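Designed Anbu Protein (PDB 5LOY) probably serves as a proteasome-type N-terminal nucleophile hydrolase, a consensus-designed version of the ancestral beta subunit that builds a helical assembly. Local coordinates at residues A[31-35]-A[191-195]; A[41-47]-A[112-118]; A[155-160]-A[172-176]; A[9-13]-A[195-199]. All blocks are in the same frame, centred on the assembly; numbering follows the deposited sequence.

The four contacts run through the two sheets of one proteasome-type subunit and the helices on one side of them. Contact 1 joins the sheets face to face. Contact 2, about 11 Å from it between centres, pairs strands 42-50 and 110-118; strand 33-38 of contact 1 is the other neighbour of 42-50. Contact 4 pairs strands 11-21 and 191-197 in the other sheet; it shares V195 with contact 1 and reaches contact 2 through the hydrogen bond of Y196 OH with Q117 OE1. Contact 3 joins helices 153-159 and 166-183, about 21 Å from contact 2 between centres. Contact 4 spans all the others along the chain, so strand 191-197, late in the chain, returns against strands near the N-terminus.

Contact 1. Residues A[31-35]-A[191-195]; sequences RKMHV and LDLLV
OD2 of D192 accepts a hydrogen bond from a water at 2.8 Å, and the same water accepts one from the backbone N of K32 at 2.7 Å, so a single molecule spans the gap between carboxylate and main chain. R208 adds a long, weak ion pair to OD2. The other oxygen, OD1, lies 3.1 Å from NH2 of R31. It sits over a face of the guanidinium, whose plane is turned 43° from the carboxylate, so this salt bridge rests on charge attraction without a directed N-H. An aspartate suits a buried site where positive groups and a water surround it.

Beyond this polar end the contact turns apolar. M33 is extended at its first two torsions, with CG anti to the backbone N (chi1 -180°), and bends only at the last bond; SD then reaches CB of L194 at 3.9 Å while CE lies against the carbonyl O of D192. A flexible thioether fits well over such a mixed surface. Farther along, CG2 of V35 meets CD1 of L194 at 3.8 Å.

The short strand axes come no closer than 8.9 Å and make an angle of 39°, so these residues belong to facing sheets rather than paired strands. K32 NZ bonds T20 OG1 and, weakly, OG1 of the N-terminal T1. This is the layered sandwich of the Ntn-hydrolase fold, with K32 beside T1, consistent with the active site of proteasome-type Ntn hydrolases.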
loop_
_atom_site.group_PDB
_atom_site.type_symbol
_atom_site.label_atom_id
_atom_site.label_comp_id
_atom_site.label_asym_id
_atom_site.label_seq_id
_atom_site.Cartn_x
_atom_site.Cartn_y
_atom_site.Cartn_z
ATOM N N ARG A 31 -0.919 22.316 7.023
ATOM C CA ARG A 31 0.055 22.274 5.922
ATOM C C ARG A 31 1.339 21.518 6.355
ATOM O O ARG A 31 1.813 21.717 7.458
ATOM C CB ARG A 31 0.378 23.727 5.534
ATOM C CG ARG A 31 1.197 23.928 4.266
ATOM C CD ARG A 31 1.656 25.385 4.093
ATOM N NE ARG A 31 1.546 25.817 2.691
ATOM C CZ ARG A 31 0.503 26.468 2.168
ATOM N NH1 ARG A 31 -0.545 26.801 2.905
ATOM N NH2 ARG A 31 0.514 26.793 0.887
ATOM N N LYS A 32 1.899 20.683 5.482
ATOM C CA LYS A 32 3.075 19.893 5.819
ATOM C C LYS A 32 4.329 20.200 5.009
ATOM O O LYS A 32 5.333 19.507 5.134
ATOM C CB LYS A 32 2.732 18.421 5.666
ATOM C CG LYS A 32 1.583 17.986 6.574
ATOM C CD LYS A 32 1.148 16.582 6.216
ATOM C CE LYS A 32 -0.212 16.205 6.799
ATOM N NZ LYS A 32 -0.171 16.197 8.283
ATOM N N MET A 33 4.272 21.251 4.195
ATOM C CA MET A 33 5.368 21.681 3.342
ATOM C C MET A 33 5.846 23.034 3.829
ATOM O O MET A 33 5.031 23.954 4.023
ATOM C CB MET A 33 4.901 21.783 1.893
ATOM C CG MET A 33 5.973 22.224 0.900
ATOM S SD MET A 33 5.423 22.301 -0.817
ATOM C CE MET A 33 5.213 20.558 -1.166
ATOM N N HIS A 34 7.166 23.140 4.034
ATOM C CA HIS A 34 7.818 24.366 4.506
ATOM C C HIS A 34 9.016 24.675 3.597
ATOM O O HIS A 34 9.846 23.810 3.326
ATOM C CB HIS A 34 8.299 24.216 5.953
ATOM C CG HIS A 34 7.248 23.715 6.888
ATOM N ND1 HIS A 34 6.511 24.550 7.701
ATOM C CD2 HIS A 34 6.787 22.461 7.119
ATOM C CE1 HIS A 34 5.652 23.833 8.405
ATOM N NE2 HIS A 34 5.795 22.563 8.066
ATOM N N VAL A 35 9.106 25.925 3.162
ATOM C CA VAL A 35 10.084 26.344 2.189
ATOM C C VAL A 35 11.007 27.429 2.758
ATOM O O VAL A 35 10.561 28.408 3.340
ATOM C CB VAL A 35 9.381 26.869 0.930
ATOM C CG1 VAL A 35 10.402 27.353 -0.088
ATOM C CG2 VAL A 35 8.511 25.777 0.334
ATOM N N LEU A 191 -3.825 19.421 -1.101
ATOM C CA LEU A 191 -2.403 19.111 -1.293
ATOM C C LEU A 191 -1.617 20.335 -1.593
ATOM O O LEU A 191 -2.140 21.291 -2.127
ATOM C CB LEU A 191 -2.120 18.232 -2.514
ATOM C CG LEU A 191 -3.070 17.098 -2.840
ATOM C CD1 LEU A 191 -2.507 16.316 -4.003
ATOM C CD2 LEU A 191 -3.265 16.213 -1.620
ATOM N N ASP A 192 -0.329 20.261 -1.276
ATOM C CA ASP A 192 0.663 21.225 -1.717
ATOM C C ASP A 192 1.576 20.520 -2.725
ATOM O O ASP A 192 1.912 19.339 -2.561
ATOM C CB ASP A 192 1.444 21.789 -0.521
ATOM C CG ASP A 192 0.582 22.711 0.361
ATOM O OD1 ASP A 192 0.359 23.880 -0.038
ATOM O OD2 ASP A 192 0.083 22.259 1.434
ATOM N N LEU A 193 1.908 21.237 -3.792
ATOM C CA LEU A 193 2.756 20.733 -4.846
ATOM C C LEU A 193 3.830 21.765 -5.197
ATOM O O LEU A 193 3.510 22.943 -5.425
ATOM C CB LEU A 193 1.922 20.451 -6.086
ATOM C CG LEU A 193 2.733 20.029 -7.325
ATOM C CD1 LEU A 193 3.337 18.638 -7.122
ATOM C CD2 LEU A 193 1.866 20.052 -8.580
ATOM N N LEU A 194 5.094 21.327 -5.248
ATOM C CA LEU A 194 6.202 22.213 -5.614
ATOM C C LEU A 194 7.116 21.525 -6.604
ATOM O O LEU A 194 7.531 20.394 -6.388
ATOM C CB LEU A 194 6.964 22.617 -4.364
ATOM C CG LEU A 194 7.982 23.741 -4.510
ATOM C CD1 LEU A 194 8.224 24.384 -3.144
ATOM C CD2 LEU A 194 9.297 23.273 -5.109
ATOM N N VAL A 195 7.406 22.217 -7.694
ATOM C CA VAL A 195 8.252 21.695 -8.765
ATOM C C VAL A 195 9.432 22.626 -8.954
ATOM O O VAL A 195 9.248 23.806 -9.219
ATOM C CB VAL A 195 7.483 21.599 -10.108
ATOM C CG1 VAL A 195 8.428 21.192 -11.244
ATOM C CG2 VAL A 195 6.349 20.606 -9.998
HETATM O O HOH W 1 0.699 20.158 3.100
#

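Contact 2. Residues A[41-47]-A[112-118]; sequences ERVIVLL and FILGGQI
V43 and Q117, V45 and G115, and L47 and I113 form the hydrogen-bonded pairs of this antiparallel ladder, each with two N-H...O bonds. The straightest, L47 N to I113 O, spans 2.9 Å with 174° at the hydrogen. CA-H...O contacts fill the steps between, the shortest from G116 CA to V43 O at 3.1 Å. A side chain on G116 would run into that oxygen, and its backbone angles also call for glycine.

Apolar contacts line the face carrying I44, L46 and L114. CG2 of I44 meets CD1 of L114 at 3.6 Å, and CD1 of L46 touches both L114 and the F112 ring. Helix 79-94 packs over L114.

Charge gathers at the end of the ladder. With CG of R42 between its backbone N and carbonyl carbon (chi1 67°) and a bend at chi3, the guanidinium lies over I118 CG1. E41 OE2 makes a salt bridge with R42 NE at 3.2 Å, and A76 O takes a hydrogen bond from NH1. A leucine in place of R42 would probably leave E41 without its charge mate and A76 O without its donor.

E41 and R42 form a classic bulge against strand 33-38, and the pairing belongs to the five-stranded antiparallel sheet, one layer of the Ntn-hydrolase sandwich.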
loop_
_atom_site.group_PDB
_atom_site.type_symbol
_atom_site.label_atom_id
_atom_site.label_comp_id
_atom_site.label_asym_id
_atom_site.label_seq_id
_atom_site.Cartn_x
_atom_site.Cartn_y
_atom_site.Cartn_z
ATOM N N GLU A 41 20.450 32.006 -4.510
ATOM C CA GLU A 41 21.517 31.312 -3.769
ATOM C C GLU A 41 21.078 29.905 -3.281
ATOM O O GLU A 41 21.887 28.979 -3.365
ATOM C CB GLU A 41 22.173 32.182 -2.654
ATOM C CG GLU A 41 21.931 31.724 -1.182
ATOM C CD GLU A 41 23.005 30.787 -0.496
ATOM O OE1 GLU A 41 23.578 29.804 -1.068
ATOM O OE2 GLU A 41 23.248 31.017 0.718
ATOM N N ARG A 42 19.841 29.719 -2.809
ATOM C CA ARG A 42 19.366 28.372 -2.420
ATOM C C ARG A 42 17.855 28.239 -2.273
ATOM O O ARG A 42 17.164 29.193 -1.983
ATOM C CB ARG A 42 19.970 27.946 -1.077
ATOM C CG ARG A 42 19.485 28.786 0.105
ATOM C CD ARG A 42 20.073 28.353 1.434
ATOM N NE ARG A 42 21.525 28.390 1.390
ATOM C CZ ARG A 42 22.352 27.737 2.203
ATOM N NH1 ARG A 42 21.899 26.962 3.181
ATOM N NH2 ARG A 42 23.653 27.851 2.026
ATOM N N VAL A 43 17.381 27.019 -2.432
ATOM C CA VAL A 43 16.021 26.641 -2.113
ATOM C C VAL A 43 16.055 25.342 -1.322
ATOM O O VAL A 43 16.646 24.367 -1.766
ATOM C CB VAL A 43 15.193 26.381 -3.380
ATOM C CG1 VAL A 43 13.788 25.937 -3.024
ATOM C CG2 VAL A 43 15.136 27.617 -4.241
ATOM N N ILE A 44 15.413 25.333 -0.155
ATOM C CA ILE A 44 15.310 24.129 0.678
ATOM C C ILE A 44 13.862 23.863 1.049
ATOM O O ILE A 44 13.171 24.770 1.496
ATOM C CB ILE A 44 16.132 24.305 1.950
ATOM C CG1 ILE A 44 17.609 24.337 1.578
ATOM C CG2 ILE A 44 15.866 23.165 2.920
ATOM C CD1 ILE A 44 18.487 24.736 2.727
ATOM N N VAL A 45 13.408 22.630 0.866
ATOM C CA VAL A 45 12.026 22.271 1.133
ATOM C C VAL A 45 11.972 21.149 2.143
ATOM O O VAL A 45 12.678 20.158 1.988
ATOM C CB VAL A 45 11.324 21.755 -0.126
ATOM C CG1 VAL A 45 9.860 21.474 0.171
ATOM C CG2 VAL A 45 11.457 22.753 -1.255
ATOM N N LEU A 46 11.132 21.321 3.166
ATOM C CA LEU A 46 10.978 20.355 4.257
ATOM C C LEU A 46 9.529 19.848 4.348
ATOM O O LEU A 46 8.601 20.640 4.441
ATOM C CB LEU A 46 11.404 21.012 5.571
ATOM C CG LEU A 46 11.270 20.204 6.867
ATOM C CD1 LEU A 46 12.239 19.029 6.889
ATOM C CD2 LEU A 46 11.525 21.091 8.065
ATOM N N LEU A 47 9.341 18.534 4.291
ATOM C CA LEU A 47 8.029 17.926 4.443
ATOM C C LEU A 47 8.021 17.153 5.756
ATOM O O LEU A 47 8.995 16.459 6.072
ATOM C CB LEU A 47 7.719 16.973 3.285
ATOM C CG LEU A 47 7.980 17.459 1.861
ATOM C CD1 LEU A 47 7.688 16.352 0.853
ATOM C CD2 LEU A 47 7.170 18.700 1.512
ATOM N N PHE A 112 10.718 13.133 8.434
ATOM C CA PHE A 112 10.809 14.241 7.495
ATOM C C PHE A 112 11.445 13.859 6.169
ATOM O O PHE A 112 12.231 12.907 6.078
ATOM C CB PHE A 112 11.639 15.367 8.101
ATOM C CG PHE A 112 11.151 15.844 9.452
ATOM C CD1 PHE A 112 11.537 15.200 10.611
ATOM C CD2 PHE A 112 10.302 16.930 9.547
ATOM C CE1 PHE A 112 11.080 15.617 11.836
ATOM C CE2 PHE A 112 9.856 17.360 10.761
ATOM C CZ PHE A 112 10.244 16.706 11.912
ATOM N N ILE A 113 11.148 14.664 5.154
ATOM C CA ILE A 113 11.861 14.632 3.894
ATOM C C ILE A 113 12.417 16.011 3.641
ATOM O O ILE A 113 11.711 17.011 3.825
ATOM C CB ILE A 113 10.926 14.269 2.740
ATOM C CG1 ILE A 113 10.616 12.780 2.802
ATOM C CG2 ILE A 113 11.560 14.604 1.393
ATOM C CD1 ILE A 113 9.482 12.361 1.878
ATOM N N LEU A 114 13.683 16.081 3.252
ATOM C CA LEU A 114 14.361 17.350 3.107
ATOM C C LEU A 114 15.059 17.328 1.789
ATOM O O LEU A 114 15.836 16.419 1.510
ATOM C CB LEU A 114 15.402 17.537 4.217
ATOM C CG LEU A 114 16.217 18.831 4.083
ATOM C CD1 LEU A 114 15.393 20.010 4.544
ATOM C CD2 LEU A 114 17.486 18.788 4.887
ATOM N N GLY A 115 14.832 18.342 0.977
ATOM C CA GLY A 115 15.561 18.448 -0.293
ATOM C C GLY A 115 15.689 19.849 -0.810
ATOM O O GLY A 115 15.087 20.774 -0.282
ATOM N N GLY A 116 16.493 20.019 -1.842
ATOM C CA GLY A 116 16.706 21.331 -2.420
ATOM C C GLY A 116 18.035 21.441 -3.135
ATOM O O GLY A 116 18.639 20.432 -3.477
ATOM N N GLN A 117 18.487 22.678 -3.346
ATOM C CA GLN A 117 19.746 22.929 -4.014
ATOM C C GLN A 117 20.411 24.163 -3.428
ATOM O O GLN A 117 19.769 25.169 -3.186
ATOM C CB GLN A 117 19.545 23.086 -5.517
ATOM C CG GLN A 117 20.844 23.363 -6.249
ATOM C CD GLN A 117 20.730 23.237 -7.755
ATOM O OE1 GLN A 117 19.677 23.465 -8.343
ATOM N NE2 GLN A 117 21.826 22.897 -8.384
ATOM N N ILE A 118 21.715 24.066 -3.208
ATOM C CA ILE A 118 22.524 25.179 -2.719
ATOM C C ILE A 118 23.514 25.507 -3.826
ATOM O O ILE A 118 24.051 24.606 -4.426
ATOM C CB ILE A 118 23.220 24.763 -1.417
ATOM C CG1 ILE A 118 22.179 24.717 -0.294
ATOM C CG2 ILE A 118 24.336 25.715 -1.066
ATOM C CD1 ILE A 118 22.632 23.995 0.964
#

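Contact 3. Residues A[155-160]-A[172-176]; sequences ILDRVI and CALVS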
loop_
_atom_site.group_PDB
_atom_site.type_symbol
_atom_site.label_atom_id
_atom_site.label_comp_id
_atom_site.label_asym_id
_atom_site.label_seq_id
_atom_site.Cartn_x
_atom_site.Cartn_y
_atom_site.Cartn_z
ATOM N N ILE A 155 2.832 2.905 -8.281
ATOM C CA ILE A 155 2.884 3.753 -9.462
ATOM C C ILE A 155 4.216 4.496 -9.566
ATOM O O ILE A 155 4.741 4.675 -10.660
ATOM C CB ILE A 155 1.660 4.709 -9.545
ATOM C CG1 ILE A 155 1.616 5.397 -10.912
ATOM C CG2 ILE A 155 1.666 5.753 -8.448
ATOM C CD1 ILE A 155 1.396 4.423 -12.046
ATOM N N LEU A 156 4.746 4.946 -8.435
ATOM C CA LEU A 156 6.063 5.601 -8.409
ATOM C C LEU A 156 7.149 4.621 -8.824
ATOM O O LEU A 156 8.046 4.982 -9.573
ATOM C CB LEU A 156 6.372 6.169 -7.015
ATOM C CG LEU A 156 5.452 7.322 -6.619
ATOM C CD1 LEU A 156 5.386 7.555 -5.117
ATOM C CD2 LEU A 156 5.877 8.594 -7.313
ATOM N N ASP A 157 7.089 3.380 -8.353
ATOM C CA ASP A 157 8.067 2.376 -8.813
ATOM C C ASP A 157 7.973 2.124 -10.331
ATOM O O ASP A 157 8.969 1.896 -10.972
ATOM C CB ASP A 157 7.913 1.034 -8.071
ATOM C CG ASP A 157 8.541 1.034 -6.659
ATOM O OD1 ASP A 157 9.513 1.795 -6.411
ATOM O OD2 ASP A 157 8.050 0.256 -5.790
ATOM N N ARG A 158 6.770 2.141 -10.889
ATOM C CA ARG A 158 6.598 1.834 -12.307
ATOM C C ARG A 158 7.139 2.925 -13.197
ATOM O O ARG A 158 7.686 2.629 -14.237
ATOM C CB ARG A 158 5.121 1.618 -12.670
ATOM C CG ARG A 158 4.538 0.278 -12.223
ATOM C CD ARG A 158 3.039 0.192 -12.536
ATOM N NE ARG A 158 2.377 -0.949 -11.912
ATOM C CZ ARG A 158 2.362 -2.184 -12.406
ATOM N NH1 ARG A 158 2.987 -2.470 -13.556
ATOM N NH2 ARG A 158 1.705 -3.140 -11.744
ATOM N N VAL A 159 6.994 4.174 -12.786
ATOM C CA VAL A 159 7.241 5.312 -13.673
ATOM C C VAL A 159 8.575 6.052 -13.442
ATOM O O VAL A 159 9.267 6.384 -14.404
ATOM C CB VAL A 159 6.067 6.310 -13.570
ATOM C CG1 VAL A 159 6.333 7.552 -14.387
ATOM C CG2 VAL A 159 4.793 5.654 -14.051
ATOM N N ILE A 160 8.945 6.315 -12.196
ATOM C CA ILE A 160 10.035 7.246 -11.925
ATOM C C ILE A 160 11.412 6.673 -12.232
ATOM O O ILE A 160 11.776 5.632 -11.722
ATOM C CB ILE A 160 10.057 7.720 -10.468
ATOM C CG1 ILE A 160 8.707 8.362 -10.060
ATOM C CG2 ILE A 160 11.193 8.709 -10.257
ATOM C CD1 ILE A 160 8.274 9.574 -10.860
ATOM N N CYS A 172 2.790 11.789 -11.857
ATOM C CA CYS A 172 2.933 10.548 -11.139
ATOM C C CYS A 172 2.694 10.746 -9.652
ATOM O O CYS A 172 1.979 9.982 -9.026
ATOM C CB CYS A 172 4.312 10.001 -11.385
ATOM S SG CYS A 172 4.532 8.337 -10.771
ATOM N N ALA A 173 3.234 11.811 -9.079
ATOM C CA ALA A 173 2.904 12.140 -7.681
ATOM C C ALA A 173 1.397 12.315 -7.463
ATOM O O ALA A 173 0.845 11.784 -6.515
ATOM C CB ALA A 173 3.629 13.402 -7.236
ATOM N N LEU A 174 0.731 13.037 -8.352
ATOM C CA LEU A 174 -0.693 13.298 -8.167
ATOM C C LEU A 174 -1.556 12.026 -8.246
ATOM O O LEU A 174 -2.484 11.822 -7.452
ATOM C CB LEU A 174 -1.170 14.356 -9.155
ATOM C CG LEU A 174 -0.584 15.741 -8.858
ATOM C CD1 LEU A 174 -1.027 16.748 -9.897
ATOM C CD2 LEU A 174 -1.006 16.247 -7.480
ATOM N N VAL A 175 -1.215 11.164 -9.185
ATOM C CA VAL A 175 -1.893 9.895 -9.343
ATOM C C VAL A 175 -1.654 9.010 -8.110
ATOM O O VAL A 175 -2.573 8.345 -7.606
ATOM C CB VAL A 175 -1.393 9.221 -10.654
ATOM C CG1 VAL A 175 -1.700 7.747 -10.674
ATOM C CG2 VAL A 175 -2.021 9.926 -11.844
ATOM N N SER A 176 -0.421 9.025 -7.615
ATOM C CA SER A 176 -0.082 8.390 -6.336
ATOM C C SER A 176 -0.991 8.860 -5.181
ATOM O O SER A 176 -1.417 8.050 -4.352
ATOM C CB SER A 176 1.375 8.676 -5.981
ATOM O OG SER A 176 1.764 7.899 -4.865
#
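C172 reaches across to helix 153-159, and its short side chain is met at every atom. CB lies 4.0 Å from CD1 of I160, just past the helix end. SG, anti to the backbone N (chi1 -171°), then enters a pocket walled by four residues: it is 3.7 Å from CD2 of L156 and 3.8 Å from CB of V159, with CD1 of I160 and CG1 of I155 also against it. The carbonyl O of I155 stands close to the sulfur as well. A small, polarisable cysteine suits a place where larger chains converge.

I155 works on the next turn of the partner helix. Its CG1 meets CG1 of V175 at 4.1 Å, the two side chains crossing at about a right angle, and CG2 rests on CB of S176 at 3.8 Å. An alanine in place of I155 is likely to open a gap beside V175 and S176. OG of S176 touches CD1 of L156 and is held by hydrogen bonds with Y2 OH and G152 O.

The helix segments run nearly antiparallel, at 155°. L156 and I160 reach down to strand 2-8, helix 214-232 packs beside L174 and V175, and R158 forms a salt bridge with D178 of the second subunit.

Contact 4. Residues A[9-13]-A[195-199]; sequences DEGLV and VYERD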
loop_
_atom_site.group_PDB
_atom_site.type_symbol
_atom_site.label_atom_id
_atom_site.label_comp_id
_atom_site.label_asym_id
_atom_site.label_seq_id
_atom_site.Cartn_x
_atom_site.Cartn_y
_atom_site.Cartn_z
ATOM N N ASP A 9 17.113 14.105 -12.963
ATOM C CA ASP A 9 18.177 14.858 -13.602
ATOM C C ASP A 9 17.749 16.301 -13.809
ATOM O O ASP A 9 18.533 17.216 -13.582
ATOM C CB ASP A 9 18.589 14.229 -14.945
ATOM C CG ASP A 9 19.351 12.898 -14.778
ATOM O OD1 ASP A 9 19.648 12.493 -13.620
ATOM O OD2 ASP A 9 19.639 12.238 -15.813
ATOM N N GLU A 10 16.491 16.501 -14.199
ATOM C CA GLU A 10 15.950 17.836 -14.484
ATOM C C GLU A 10 15.675 18.708 -13.242
ATOM O O GLU A 10 15.477 19.902 -13.389
ATOM C CB GLU A 10 14.632 17.707 -15.281
ATOM C CG GLU A 10 14.762 17.518 -16.795
ATOM C CD GLU A 10 13.403 17.479 -17.540
ATOM O OE1 GLU A 10 12.336 17.890 -16.977
ATOM O OE2 GLU A 10 13.388 17.026 -18.725
ATOM N N GLY A 11 15.613 18.114 -12.040
ATOM C CA GLY A 11 15.218 18.843 -10.824
ATOM C C GLY A 11 14.554 18.016 -9.715
ATOM O O GLY A 11 14.903 16.878 -9.505
ATOM N N LEU A 12 13.631 18.625 -8.968
ATOM C CA LEU A 12 12.960 17.985 -7.829
ATOM C C LEU A 12 11.461 18.259 -7.855
ATOM O O LEU A 12 11.016 19.331 -8.286
ATOM C CB LEU A 12 13.487 18.533 -6.511
ATOM C CG LEU A 12 14.975 18.431 -6.190
ATOM C CD1 LEU A 12 15.373 19.429 -5.111
ATOM C CD2 LEU A 12 15.331 17.021 -5.742
ATOM N N VAL A 13 10.696 17.311 -7.333
ATOM C CA VAL A 13 9.258 17.468 -7.164
ATOM C C VAL A 13 8.848 17.056 -5.738
ATOM O O VAL A 13 9.252 15.997 -5.258
ATOM C CB VAL A 13 8.510 16.566 -8.145
ATOM C CG1 VAL A 13 7.012 16.654 -7.910
ATOM C CG2 VAL A 13 8.847 16.936 -9.572
ATOM N N VAL A 195 7.406 22.217 -7.694
ATOM C CA VAL A 195 8.252 21.695 -8.765
ATOM C C VAL A 195 9.432 22.626 -8.954
ATOM O O VAL A 195 9.248 23.806 -9.219
ATOM C CB VAL A 195 7.483 21.599 -10.108
ATOM C CG1 VAL A 195 8.428 21.192 -11.244
ATOM C CG2 VAL A 195 6.349 20.606 -9.998
ATOM N N TYR A 196 10.646 22.086 -8.804
ATOM C CA TYR A 196 11.890 22.887 -8.766
ATOM C C TYR A 196 12.775 22.522 -9.946
ATOM O O TYR A 196 13.118 21.351 -10.104
ATOM C CB TYR A 196 12.657 22.649 -7.430
ATOM C CG TYR A 196 14.023 23.307 -7.431
ATOM C CD1 TYR A 196 14.150 24.677 -7.218
ATOM C CD2 TYR A 196 15.164 22.590 -7.714
ATOM C CE1 TYR A 196 15.374 25.292 -7.265
ATOM C CE2 TYR A 196 16.407 23.204 -7.774
ATOM C CZ TYR A 196 16.506 24.556 -7.554
ATOM O OH TYR A 196 17.727 25.200 -7.614
ATOM N N GLU A 197 13.152 23.507 -10.758
ATOM C CA GLU A 197 14.066 23.276 -11.880
ATOM C C GLU A 197 15.548 23.371 -11.487
ATOM O O GLU A 197 15.989 24.368 -10.914
ATOM C CB GLU A 197 13.840 24.301 -12.995
ATOM C CG GLU A 197 12.585 24.116 -13.842
ATOM C CD GLU A 197 12.469 25.161 -14.966
ATOM O OE1 GLU A 197 13.433 25.924 -15.238
ATOM O OE2 GLU A 197 11.388 25.235 -15.580
ATOM N N ARG A 198 16.308 22.347 -11.845
ATOM C CA ARG A 198 17.742 22.312 -11.608
ATOM C C ARG A 198 18.439 23.629 -11.979
ATOM O O ARG A 198 18.245 24.145 -13.068
ATOM C CB ARG A 198 18.363 21.162 -12.417
ATOM C CG ARG A 198 19.814 20.847 -12.078
ATOM C CD ARG A 198 20.490 20.076 -13.198
ATOM N NE ARG A 198 21.029 18.807 -12.711
ATOM C CZ ARG A 198 22.199 18.642 -12.081
ATOM N NH1 ARG A 198 22.555 17.416 -11.697
ATOM N NH2 ARG A 198 23.020 19.673 -11.817
ATOM N N ASP A 199 19.253 24.136 -11.058
ATOM C CA ASP A 199 20.026 25.377 -11.229
ATOM C C ASP A 199 19.229 26.678 -11.317
ATOM O O ASP A 199 19.816 27.707 -11.587
ATOM C CB ASP A 199 20.977 25.326 -12.449
ATOM C CG ASP A 199 21.951 24.147 -12.416
ATOM O OD1 ASP A 199 22.087 23.423 -11.402
ATOM O OD2 ASP A 199 22.611 23.955 -13.457
#
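L12 and Y196 stand opposite each other in a hydrogen-bonded pair, and their side chains lie side by side, pointing the same way. Y196 has CG anti to its N (chi1 172°), which lays the ring alongside L12; CD1 of L12 meets CD2 of the Y196 ring obliquely at 4.1 Å. Beneath them the backbones join twice, Y196 N to L12 O at 2.8 Å and L12 N to Y196 O at 3.0 Å. The leucine gives the ring an apolar flank, while the phenol OH bonds Q117 OE1. On the other face of the sheet, V13 and V195 approach more loosely, 4.5 Å between their CG2 atoms, and helix 166-183 covers them.

R198 is turned quite differently. It reaches across the strand end with its guanidinium edge facing D9: NE gives a hydrogen bond to the carbonyl O of D9 at 3.1 Å, with the acceptor only 3° out of the guanidinium plane. Its backbone N bonds E10 O, tilted from that carbonyl plane. Between this bond and the L12-Y196 pair, G11 CA comes 3.3 Å from Y196 O, where any CB would collide, and its backbone angles likewise demand glycine.

At the exposed end of the strand pair, the in-plane but bent bond (145° at the hydrogen) from R198 to a neutral carbonyl is probably strengthened by the arginine's charge, without a salt bridge to the D9 carboxylate. The buried L12-Y196 pair combines apolar packing with an anchored phenol OH.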